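Local structure of putative aspartyl-tRNA synthetase (Leishmania major, 6OD8) at residues Arg222-Leu235 and Leu334-Glu348. The protein probably joins L-aspartate to its cognate tRNA(Asp) at the expense of ATP, as a class II aminoacyl-tRNA synthetase. Residues are numbered along the deposited sequence; the frame is centred on the assembly and turned at random.
Sequences RLQSRVCQYFRQFL and LFNYIFERLATHTKE. With EDO (1,2-ethanediol), chain I.
In the class II synthetase catalytic domain, segments 222-235 and 334-342 of two helices run at 136° between their N-to-C directions, and Tyr230 of helix 215-237 is the knob, set into a hole formed by Tyr337, Ile338, Arg341 and Leu342. Arg341 CB lies over one face of the Tyr230 ring, 3.6 Å from its centroid. Near the plane of both rings, at their edges, Tyr230 OH and His345 NE2 are 2.6 Å apart in a hydrogen bond whose proton could sit on either. The two rings meet rim to rim. Across the imidazole runs Arg226, its CG over the ring face; a bend at chi2 (-55°) turns the chain so that the guanidinium lies at only 19° to the ring, with NH1 held by Gln229 OE1.

Toward the other end, Phe234 takes Leu334 CA over the centre of its ring, 3.8 Å from the centroid, and points an edge at the face of Tyr337. Phe231 CE1 meets Leu334 CD2, and the Phe231 ring carries the interface inward onto strands 289-297 and 310-319 of the large, mostly antiparallel sheet that is the hallmark of class II enzymes. The opposite side of helix 215-237 faces the second subunit, where Arg232 forms a salt bridge with Glu242 of that subunit.

Past His345, which occupies the N-cap position of helix 346-353, Glu348 lays its CB against Leu223 CD2 (3.8 Å). Its OE2 receives both Arg222 NE (2.9 Å) and Arg222 NH2 (3.2 Å), side-on and nearly coplanar, and a water links this same oxygen to Arg226 NE.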
loop_
_atom_site.group_PDB
_atom_site.type_symbol
_atom_site.label_atom_id
_atom_site.label_comp_id
_atom_site.label_asym_id
_atom_site.label_seq_id
_atom_site.Cartn_x
_atom_site.Cartn_y
_atom_site.Cartn_z
ATOM N N ARG A 222 13.796 -4.049 -5.409
ATOM C CA ARG A 222 12.849 -4.483 -6.432
ATOM C C ARG A 222 12.034 -5.681 -5.942
ATOM O O ARG A 222 10.820 -5.752 -6.169
ATOM C CB ARG A 222 13.591 -4.828 -7.723
ATOM C CG ARG A 222 14.225 -3.595 -8.415
ATOM C CD ARG A 222 15.060 -4.016 -9.619
ATOM N NE ARG A 222 14.204 -4.660 -10.602
ATOM C CZ ARG A 222 13.613 -4.019 -11.611
ATOM N NH1 ARG A 222 13.808 -2.716 -11.781
ATOM N NH2 ARG A 222 12.832 -4.687 -12.454
ATOM N N LEU A 223 12.691 -6.644 -5.287
ATOM C CA LEU A 223 11.949 -7.787 -4.745
ATOM C C LEU A 223 11.012 -7.366 -3.620
ATOM O O LEU A 223 9.895 -7.874 -3.522
ATOM C CB LEU A 223 12.918 -8.875 -4.261
ATOM C CG LEU A 223 13.719 -9.519 -5.397
ATOM C CD1 LEU A 223 14.866 -10.344 -4.817
ATOM C CD2 LEU A 223 12.811 -10.379 -6.266
ATOM N N GLN A 224 11.421 -6.405 -2.791
ATOM C CA GLN A 224 10.510 -5.901 -1.770
ATOM C C GLN A 224 9.234 -5.344 -2.398
ATOM O O GLN A 224 8.120 -5.602 -1.913
ATOM C CB GLN A 224 11.203 -4.829 -0.923
ATOM C CG GLN A 224 10.460 -4.523 0.403
ATOM C CD GLN A 224 10.643 -3.074 0.846
ATOM O OE1 GLN A 224 9.999 -2.170 0.317
ATOM N NE2 GLN A 224 11.537 -2.854 1.789
ATOM N N SER A 225 9.379 -4.582 -3.481
ATOM C CA SER A 225 8.212 -4.093 -4.200
ATOM C C SER A 225 7.347 -5.245 -4.702
ATOM O O SER A 225 6.105 -5.173 -4.647
ATOM C CB SER A 225 8.659 -3.211 -5.376
ATOM O OG SER A 225 7.528 -2.750 -6.096
ATOM N N ARG A 226 7.975 -6.306 -5.232
ATOM C CA ARG A 226 7.187 -7.434 -5.736
ATOM C C ARG A 226 6.438 -8.145 -4.612
ATOM O O ARG A 226 5.308 -8.602 -4.819
ATOM C CB ARG A 226 8.074 -8.448 -6.477
ATOM C CG ARG A 226 8.734 -7.941 -7.742
ATOM C CD ARG A 226 7.729 -7.362 -8.777
ATOM N NE ARG A 226 8.406 -7.106 -10.047
ATOM C CZ ARG A 226 7.830 -6.587 -11.131
ATOM N NH1 ARG A 226 6.546 -6.246 -11.117
ATOM N NH2 ARG A 226 8.547 -6.393 -12.236
ATOM N N VAL A 227 7.036 -8.248 -3.417
ATOM C CA VAL A 227 6.303 -8.863 -2.293
ATOM C C VAL A 227 5.010 -8.095 -2.012
ATOM O O VAL A 227 3.931 -8.694 -1.864
ATOM C CB VAL A 227 7.175 -8.948 -1.022
ATOM C CG1 VAL A 227 6.304 -9.407 0.177
ATOM C CG2 VAL A 227 8.365 -9.897 -1.222
ATOM N N CYS A 228 5.100 -6.758 -1.892
ATOM C CA CYS A 228 3.889 -5.945 -1.719
ATOM C C CYS A 228 2.894 -6.182 -2.849
ATOM O O CYS A 228 1.694 -6.361 -2.618
ATOM C CB CYS A 228 4.252 -4.450 -1.653
ATOM S SG CYS A 228 5.167 -3.985 -0.159
ATOM N N GLN A 229 3.381 -6.144 -4.090
ATOM C CA GLN A 229 2.512 -6.335 -5.248
ATOM C C GLN A 229 1.743 -7.655 -5.187
ATOM O O GLN A 229 0.523 -7.691 -5.414
ATOM C CB GLN A 229 3.360 -6.281 -6.507
ATOM C CG GLN A 229 2.588 -6.560 -7.757
ATOM C CD GLN A 229 3.486 -6.521 -8.984
ATOM O OE1 GLN A 229 4.597 -5.983 -8.936
ATOM N NE2 GLN A 229 3.015 -7.103 -10.079
ATOM N N TYR A 230 2.451 -8.766 -4.928
ATOM C CA TYR A 230 1.785 -10.069 -4.944
ATOM C C TYR A 230 0.930 -10.277 -3.702
ATOM O O TYR A 230 -0.132 -10.908 -3.780
ATOM C CB TYR A 230 2.828 -11.185 -5.094
ATOM C CG TYR A 230 3.625 -11.043 -6.374
ATOM C CD1 TYR A 230 2.996 -10.665 -7.563
ATOM C CD2 TYR A 230 5.007 -11.290 -6.401
ATOM C CE1 TYR A 230 3.713 -10.527 -8.741
ATOM C CE2 TYR A 230 5.726 -11.172 -7.587
ATOM C CZ TYR A 230 5.070 -10.785 -8.743
ATOM O OH TYR A 230 5.762 -10.651 -9.919
ATOM N N PHE A 231 1.350 -9.740 -2.558
ATOM C CA PHE A 231 0.471 -9.721 -1.377
ATOM C C PHE A 231 -0.885 -9.098 -1.708
ATOM O O PHE A 231 -1.944 -9.702 -1.479
ATOM C CB PHE A 231 1.160 -8.944 -0.241
ATOM C CG PHE A 231 0.294 -8.720 0.989
ATOM C CD1 PHE A 231 0.212 -9.698 1.978
ATOM C CD2 PHE A 231 -0.400 -7.516 1.178
ATOM C CE1 PHE A 231 -0.573 -9.498 3.136
ATOM C CE2 PHE A 231 -1.191 -7.302 2.313
ATOM C CZ PHE A 231 -1.274 -8.323 3.317
ATOM N N ARG A 232 -0.876 -7.875 -2.251
ATOM C CA ARG A 232 -2.138 -7.194 -2.542
ATOM C C ARG A 232 -2.917 -7.898 -3.648
ATOM O O ARG A 232 -4.148 -8.022 -3.576
ATOM C CB ARG A 232 -1.881 -5.744 -2.936
ATOM C CG ARG A 232 -1.372 -4.840 -1.827
ATOM C CD ARG A 232 -1.392 -3.394 -2.320
ATOM N NE ARG A 232 -0.706 -3.284 -3.608
ATOM C CZ ARG A 232 0.609 -3.133 -3.751
ATOM N NH1 ARG A 232 1.389 -3.039 -2.679
ATOM N NH2 ARG A 232 1.143 -3.043 -4.970
ATOM N N GLN A 233 -2.233 -8.370 -4.687
ATOM C CA GLN A 233 -2.994 -8.946 -5.797
ATOM C C GLN A 233 -3.705 -10.224 -5.390
ATOM O O GLN A 233 -4.844 -10.459 -5.803
ATOM C CB GLN A 233 -2.103 -9.215 -7.009
ATOM C CG GLN A 233 -2.936 -9.497 -8.250
ATOM C CD GLN A 233 -3.977 -8.402 -8.531
ATOM O OE1 GLN A 233 -3.634 -7.221 -8.667
ATOM N NE2 GLN A 233 -5.252 -8.793 -8.613
ATOM N N PHE A 234 -3.042 -11.084 -4.616
ATOM C CA PHE A 234 -3.726 -12.276 -4.117
ATOM C C PHE A 234 -5.009 -11.904 -3.391
ATOM O O PHE A 234 -6.063 -12.512 -3.606
ATOM C CB PHE A 234 -2.822 -13.073 -3.178
ATOM C CG PHE A 234 -3.517 -14.278 -2.566
ATOM C CD1 PHE A 234 -3.583 -15.482 -3.268
ATOM C CD2 PHE A 234 -4.132 -14.197 -1.321
ATOM C CE1 PHE A 234 -4.243 -16.604 -2.726
ATOM C CE2 PHE A 234 -4.797 -15.305 -0.775
ATOM C CZ PHE A 234 -4.848 -16.508 -1.470
ATOM N N LEU A 235 -4.929 -10.916 -2.500
ATOM C CA LEU A 235 -6.061 -10.616 -1.627
ATOM C C LEU A 235 -7.165 -9.871 -2.372
ATOM O O LEU A 235 -8.357 -10.114 -2.145
ATOM C CB LEU A 235 -5.549 -9.808 -0.423
ATOM C CG LEU A 235 -4.548 -10.611 0.433
ATOM C CD1 LEU A 235 -3.766 -9.646 1.354
ATOM C CD2 LEU A 235 -5.248 -11.699 1.244
ATOM N N LEU A 334 -1.790 -17.516 0.390
ATOM C CA LEU A 334 -1.158 -16.220 0.138
ATOM C C LEU A 334 0.355 -16.367 0.029
ATOM O O LEU A 334 0.986 -15.832 -0.893
ATOM C CB LEU A 334 -1.526 -15.240 1.266
ATOM C CG LEU A 334 -0.694 -13.976 1.402
ATOM C CD1 LEU A 334 -0.962 -13.065 0.212
ATOM C CD2 LEU A 334 -1.012 -13.233 2.705
ATOM N N PHE A 335 0.961 -17.087 0.971
ATOM C CA PHE A 335 2.410 -17.256 0.897
ATOM C C PHE A 335 2.793 -18.088 -0.321
ATOM O O PHE A 335 3.796 -17.795 -0.971
ATOM C CB PHE A 335 2.952 -17.880 2.198
ATOM C CG PHE A 335 3.317 -16.861 3.267
ATOM C CD1 PHE A 335 4.535 -16.193 3.223
ATOM C CD2 PHE A 335 2.447 -16.582 4.302
ATOM C CE1 PHE A 335 4.870 -15.250 4.192
ATOM C CE2 PHE A 335 2.778 -15.645 5.281
ATOM C CZ PHE A 335 3.993 -14.992 5.231
ATOM N N ASN A 336 2.015 -19.137 -0.636
ATOM C CA ASN A 336 2.298 -19.926 -1.829
ATOM C C ASN A 336 2.312 -19.038 -3.064
ATOM O O ASN A 336 3.233 -19.104 -3.877
ATOM C CB ASN A 336 1.257 -21.038 -1.987
ATOM C CG ASN A 336 1.580 -21.992 -3.118
ATOM O OD1 ASN A 336 2.682 -22.526 -3.208
ATOM N ND2 ASN A 336 0.613 -22.218 -3.982
ATOM N N TYR A 337 1.286 -18.195 -3.205
ATOM C CA TYR A 337 1.179 -17.295 -4.350
ATOM C C TYR A 337 2.405 -16.398 -4.458
ATOM O O TYR A 337 2.977 -16.226 -5.542
ATOM C CB TYR A 337 -0.095 -16.461 -4.180
ATOM C CG TYR A 337 -0.419 -15.446 -5.264
ATOM C CD1 TYR A 337 -1.315 -15.757 -6.282
ATOM C CD2 TYR A 337 0.109 -14.157 -5.223
ATOM C CE1 TYR A 337 -1.656 -14.813 -7.266
ATOM C CE2 TYR A 337 -0.217 -13.209 -6.206
ATOM C CZ TYR A 337 -1.099 -13.547 -7.226
ATOM O OH TYR A 337 -1.436 -12.611 -8.203
ATOM N N ILE A 338 2.806 -15.794 -3.337
ATOM C CA ILE A 338 3.944 -14.876 -3.331
ATOM C C ILE A 338 5.223 -15.609 -3.726
ATOM O O ILE A 338 5.959 -15.173 -4.619
ATOM C CB ILE A 338 4.067 -14.192 -1.956
ATOM C CG1 ILE A 338 2.875 -13.254 -1.734
ATOM C CG2 ILE A 338 5.394 -13.426 -1.809
ATOM C CD1 ILE A 338 2.784 -12.652 -0.330
ATOM N N PHE A 339 5.503 -16.733 -3.067
ATOM C CA PHE A 339 6.745 -17.462 -3.304
ATOM C C PHE A 339 6.826 -17.962 -4.734
ATOM O O PHE A 339 7.899 -17.948 -5.354
ATOM C CB PHE A 339 6.840 -18.665 -2.340
ATOM C CG PHE A 339 7.059 -18.291 -0.900
ATOM C CD1 PHE A 339 7.707 -17.118 -0.564
ATOM C CD2 PHE A 339 6.635 -19.147 0.128
ATOM C CE1 PHE A 339 7.924 -16.785 0.762
ATOM C CE2 PHE A 339 6.853 -18.833 1.452
ATOM C CZ PHE A 339 7.494 -17.637 1.778
ATOM N N GLU A 340 5.707 -18.445 -5.266
ATOM C CA GLU A 340 5.708 -18.930 -6.644
ATOM C C GLU A 340 6.013 -17.812 -7.634
ATOM O O GLU A 340 6.714 -18.035 -8.629
ATOM C CB GLU A 340 4.358 -19.582 -6.935
ATOM C CG GLU A 340 4.009 -19.803 -8.374
ATOM C CD GLU A 340 2.574 -20.306 -8.520
ATOM O OE1 GLU A 340 2.141 -21.120 -7.665
ATOM O OE2 GLU A 340 1.880 -19.871 -9.471
ATOM N N ARG A 341 5.541 -16.600 -7.358
ATOM C CA ARG A 341 5.807 -15.492 -8.270
ATOM C C ARG A 341 7.189 -14.877 -8.037
ATOM O O ARG A 341 7.862 -14.481 -8.997
ATOM C CB ARG A 341 4.685 -14.458 -8.135
ATOM C CG ARG A 341 3.477 -14.938 -8.943
ATOM C CD ARG A 341 2.192 -14.228 -8.651
ATOM N NE ARG A 341 1.116 -14.866 -9.421
ATOM C CZ ARG A 341 0.605 -16.071 -9.161
ATOM N NH1 ARG A 341 1.055 -16.798 -8.136
ATOM N NH2 ARG A 341 -0.356 -16.559 -9.938
ATOM N N LEU A 342 7.646 -14.814 -6.782
ATOM C CA LEU A 342 9.002 -14.322 -6.536
ATOM C C LEU A 342 10.032 -15.178 -7.248
ATOM O O LEU A 342 11.052 -14.661 -7.722
ATOM C CB LEU A 342 9.309 -14.273 -5.041
ATOM C CG LEU A 342 8.626 -13.184 -4.188
ATOM C CD1 LEU A 342 9.071 -13.376 -2.742
ATOM C CD2 LEU A 342 8.898 -11.720 -4.685
ATOM N N ALA A 343 9.772 -16.479 -7.351
ATOM C CA ALA A 343 10.718 -17.391 -7.989
ATOM C C ALA A 343 10.921 -17.084 -9.467
ATOM O O ALA A 343 11.963 -17.465 -10.010
ATOM C CB ALA A 343 10.268 -18.847 -7.807
ATOM N N THR A 344 9.975 -16.394 -10.120
ATOM C CA THR A 344 10.126 -16.034 -11.530
ATOM C C THR A 344 11.058 -14.852 -11.754
ATOM O O THR A 344 11.476 -14.632 -12.890
ATOM C CB THR A 344 8.778 -15.697 -12.188
ATOM O OG1 THR A 344 8.296 -14.426 -11.724
ATOM C CG2 THR A 344 7.752 -16.809 -11.922
ATOM N N HIS A 345 11.415 -14.109 -10.712
ATOM C CA HIS A 345 12.270 -12.935 -10.885
ATOM C C HIS A 345 13.734 -13.347 -10.752
ATOM O O HIS A 345 14.454 -12.968 -9.829
ATOM C CB HIS A 345 11.864 -11.840 -9.907
ATOM C CG HIS A 345 10.481 -11.315 -10.155
ATOM N ND1 HIS A 345 10.189 -10.450 -11.183
ATOM C CD2 HIS A 345 9.306 -11.550 -9.518
ATOM C CE1 HIS A 345 8.898 -10.172 -11.174
ATOM N NE2 HIS A 345 8.339 -10.822 -10.170
ATOM N N THR A 346 14.167 -14.139 -11.740
ATOM C CA THR A 346 15.487 -14.758 -11.681
ATOM C C THR A 346 16.602 -13.721 -11.764
ATOM O O THR A 346 17.634 -13.859 -11.097
ATOM C CB THR A 346 15.618 -15.803 -12.789
ATOM O OG1 THR A 346 15.294 -15.206 -14.039
ATOM C CG2 THR A 346 14.662 -16.975 -12.554
ATOM N N LYS A 347 16.429 -12.685 -12.587
ATOM C CA LYS A 347 17.431 -11.624 -12.654
ATOM C C LYS A 347 17.736 -11.056 -11.270
ATOM O O LYS A 347 18.900 -10.946 -10.865
ATOM C CB LYS A 347 16.954 -10.493 -13.565
ATOM C CG LYS A 347 18.055 -9.464 -13.848
ATOM C CD LYS A 347 17.593 -8.410 -14.863
ATOM C CE LYS A 347 18.684 -7.402 -15.163
ATOM N NZ LYS A 347 18.316 -6.488 -16.289
ATOM N N GLU A 348 16.692 -10.669 -10.543
ATOM C CA GLU A 348 16.884 -10.066 -9.232
ATOM C C GLU A 348 17.450 -11.071 -8.236
ATOM O O GLU A 348 18.337 -10.736 -7.434
ATOM C CB GLU A 348 15.554 -9.497 -8.726
ATOM C CG GLU A 348 15.120 -8.196 -9.404
ATOM C CD GLU A 348 14.353 -8.429 -10.695
ATOM O OE1 GLU A 348 14.231 -9.590 -11.139
ATOM O OE2 GLU A 348 13.871 -7.439 -11.267
HETATM C C1 EDO I . 3.662 -16.514 -12.018
HETATM O O1 EDO I . 2.519 -16.762 -12.843
HETATM C C2 EDO I . 4.351 -17.831 -11.688
HETATM O O2 EDO I . 3.366 -18.832 -11.413
HETATM O O HOH W 1 11.235 -7.224 -10.468
#